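Glucose-6-phosphate isomerase (Thermus thermophilus, PDB 1ZZG) probably catalyses the reversible isomerisation of glucose 6-phosphate to fructose 6-phosphate, a step shared by glycolysis and gluconeogenesis. Local coordinates at residues A[104-107]-A[108-112]. Residues are numbered along the deposited sequence; the frame is centred on the assembly and turned at random.
Sequences EPIL and RLLRT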
ATOM      1  N   GLU A 104      14.490  12.763  -6.323  1.00 26.52           N
ATOM      2  CA  GLU A 104      15.376  11.636  -6.604  1.00 27.36           C
ATOM      3  C   GLU A 104      14.809  10.518  -7.487  1.00 27.09           C
ATOM      4  O   GLU A 104      15.453  10.111  -8.457  1.00 28.02           O
ATOM      5  CB  GLU A 104      15.922  11.057  -5.297  1.00 28.54           C
ATOM      6  CG  GLU A 104      16.737  12.047  -4.449  1.00 31.43           C
ATOM      7  CD  GLU A 104      15.874  13.040  -3.672  1.00 32.27           C
ATOM      8  OE1 GLU A 104      14.659  12.794  -3.526  1.00 31.12           O
ATOM      9  OE2 GLU A 104      16.418  14.060  -3.190  1.00 31.67           O
ATOM     10  N   PRO A 105      13.605  10.003  -7.170  1.00 27.20           N
ATOM     11  CA  PRO A 105      13.026   8.931  -7.994  1.00 25.84           C
ATOM     12  C   PRO A 105      12.841   9.363  -9.458  1.00 26.23           C
ATOM     13  O   PRO A 105      13.043   8.582 -10.385  1.00 28.27           O
ATOM     14  CB  PRO A 105      11.692   8.647  -7.306  1.00 25.97           C
ATOM     15  CG  PRO A 105      11.972   9.001  -5.865  1.00 24.83           C
ATOM     16  CD  PRO A 105      12.760  10.277  -5.991  1.00 26.62           C
ATOM     17  N   ILE A 106      12.461  10.616  -9.652  1.00 25.90           N
ATOM     18  CA  ILE A 106      12.256  11.142 -10.992  1.00 27.11           C
ATOM     19  C   ILE A 106      13.598  11.284 -11.714  1.00 26.94           C
ATOM     20  O   ILE A 106      13.718  10.954 -12.889  1.00 26.67           O
ATOM     21  CB  ILE A 106      11.516  12.487 -10.910  1.00 27.01           C
ATOM     22  CG1 ILE A 106      10.082  12.222 -10.424  1.00 26.28           C
ATOM     23  CG2 ILE A 106      11.525  13.196 -12.263  1.00 27.48           C
ATOM     24  CD1 ILE A 106       9.286  13.451 -10.075  1.00 24.31           C
ATOM     25  N   LEU A 107      14.605  11.746 -10.984  1.00 28.34           N
ATOM     26  CA  LEU A 107      15.945  11.926 -11.526  1.00 30.01           C
ATOM     27  C   LEU A 107      16.504  10.562 -11.945  1.00 30.44           C
ATOM     28  O   LEU A 107      17.220  10.447 -12.939  1.00 28.70           O
ATOM     29  CB  LEU A 107      16.826  12.564 -10.454  1.00 33.39           C
ATOM     30  CG  LEU A 107      17.789  13.699 -10.807  1.00 36.50           C
ATOM     31  CD1 LEU A 107      17.156  14.690 -11.771  1.00 37.13           C
ATOM     32  CD2 LEU A 107      18.182  14.390  -9.509  1.00 37.03           C
ATOM     33  N   ARG A 108      16.163   9.530 -11.177  1.00 29.93           N
ATOM     34  CA  ARG A 108      16.611   8.171 -11.463  1.00 31.93           C
ATOM     35  C   ARG A 108      16.039   7.735 -12.810  1.00 31.00           C
ATOM     36  O   ARG A 108      16.749   7.158 -13.639  1.00 30.87           O
ATOM     37  CB  ARG A 108      16.131   7.219 -10.365  1.00 34.26           C
ATOM     38  CG  ARG A 108      16.813   5.859 -10.347  1.00 40.25           C
ATOM     39  CD  ARG A 108      16.186   4.978  -9.266  1.00 44.78           C
ATOM     40  NE  ARG A 108      16.959   3.769  -8.992  1.00 50.42           N
ATOM     41  CZ  ARG A 108      18.094   3.740  -8.298  1.00 53.00           C
ATOM     42  NH1 ARG A 108      18.602   4.861  -7.797  1.00 53.40           N
ATOM     43  NH2 ARG A 108      18.721   2.585  -8.102  1.00 53.71           N
ATOM     44  N   LEU A 109      14.754   8.014 -13.020  1.00 29.22           N
ATOM     45  CA  LEU A 109      14.090   7.669 -14.269  1.00 27.63           C
ATOM     46  C   LEU A 109      14.713   8.431 -15.431  1.00 27.97           C
ATOM     47  O   LEU A 109      14.981   7.855 -16.481  1.00 29.39           O
ATOM     48  CB  LEU A 109      12.595   7.992 -14.194  1.00 28.16           C
ATOM     49  CG  LEU A 109      11.726   7.113 -13.288  1.00 30.13           C
ATOM     50  CD1 LEU A 109      10.289   7.621 -13.312  1.00 29.15           C
ATOM     51  CD2 LEU A 109      11.781   5.669 -13.764  1.00 30.55           C
ATOM     52  N   LEU A 110      14.951   9.724 -15.242  1.00 28.15           N
ATOM     53  CA  LEU A 110      15.551  10.533 -16.304  1.00 30.67           C
ATOM     54  C   LEU A 110      16.929  10.007 -16.702  1.00 32.07           C
ATOM     55  O   LEU A 110      17.346  10.133 -17.857  1.00 32.15           O
ATOM     56  CB  LEU A 110      15.678  11.991 -15.860  1.00 29.39           C
ATOM     57  CG  LEU A 110      14.359  12.718 -15.584  1.00 30.31           C
ATOM     58  CD1 LEU A 110      14.643  14.137 -15.127  1.00 30.78           C
ATOM     59  CD2 LEU A 110      13.503  12.717 -16.844  1.00 29.19           C
ATOM     60  N   ARG A 111      17.623   9.405 -15.743  1.00 31.99           N
ATOM     61  CA  ARG A 111      18.957   8.878 -15.982  1.00 32.49           C
ATOM     62  C   ARG A 111      19.029   7.416 -16.417  1.00 32.68           C
ATOM     63  O   ARG A 111      20.066   6.975 -16.910  1.00 33.57           O
ATOM     64  CB  ARG A 111      19.813   9.081 -14.730  1.00 32.77           C
ATOM     65  CG  ARG A 111      20.109  10.538 -14.442  1.00 32.64           C
ATOM     66  CD  ARG A 111      20.625  10.756 -13.029  1.00 32.13           C
ATOM     67  NE  ARG A 111      20.972  12.159 -12.825  1.00 33.86           N
ATOM     68  CZ  ARG A 111      21.218  12.715 -11.644  1.00 32.47           C
ATOM     69  NH1 ARG A 111      21.156  11.989 -10.539  1.00 32.35           N
ATOM     70  NH2 ARG A 111      21.518  14.003 -11.571  1.00 35.43           N
ATOM     71  N   THR A 112      17.944   6.664 -16.253  1.00 31.94           N
ATOM     72  CA  THR A 112      17.968   5.252 -16.637  1.00 32.48           C
ATOM     73  C   THR A 112      17.092   4.875 -17.836  1.00 32.79           C
ATOM     74  O   THR A 112      17.328   3.853 -18.476  1.00 34.12           O
ATOM     75  CB  THR A 112      17.585   4.348 -15.445  1.00 33.19           C
ATOM     76  OG1 THR A 112      16.307   4.742 -14.932  1.00 34.28           O
ATOM     77  CG2 THR A 112      18.629   4.455 -14.339  1.00 34.13           C
TER
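Leu107 and Arg111, one helical turn apart, run side by side in the same direction, and the leucine supplies an apolar bed for the arginine's flat head. CG of Leu107 lies 3.6 Å above the plane of the Arg111 guanidinium, over its centre, and is 3.7 Å from CZ of Arg111. The arginine reaches this position with an extended chain, its CG beside the backbone N (chi1 -68°). Arginine suits the place because its weakly hydrated face can rest on a hydrocarbon while its N-H groups bond outward from the edge of the guanidinium; NH2 of Arg111 forms a salt bridge with Glu318 of the second subunit. Glu104 OE2 accepts hydrogen bonds from backbone N of Leu317 and Glu318 of that subunit.

The more buried side of the turn is apolar. Leu110 CD1 touches CG2 of the buried Ile106 at 4.3 Å and meets CD1 of Leu107 at 4.2 Å; Ile106 and Leu110 face the interior, with Leu107 beside them at the margin toward the second subunit. The backbone is held by i to i+4 bonds, from Arg108 N to Glu104 O at 2.9 Å to the last, Arg111 N to Leu107 O, which is clearly bent (137°). Pro105, lacking an N-H, fits the first turn, where no earlier helical carbonyl has to be met.

The solvent side is looser. Arg108 stretches outward, CG anti to the backbone N (chi1 -165°), and only its CB lies near the preceding turn. At the C-terminal end the Thr112 hydroxyl donates to Arg108 O at 2.8 Å, approaching from above the carbonyl plane, a bond that suits a short polar side chain on the last turn.

Helix 103-112 flanks the five-stranded parallel sheet, and its tight packing is here: Ile106 and Leu109 pack on Leu98 of edge strand 94-98, and Leu110 lies on Val138 and Phe139 of helix 130-147.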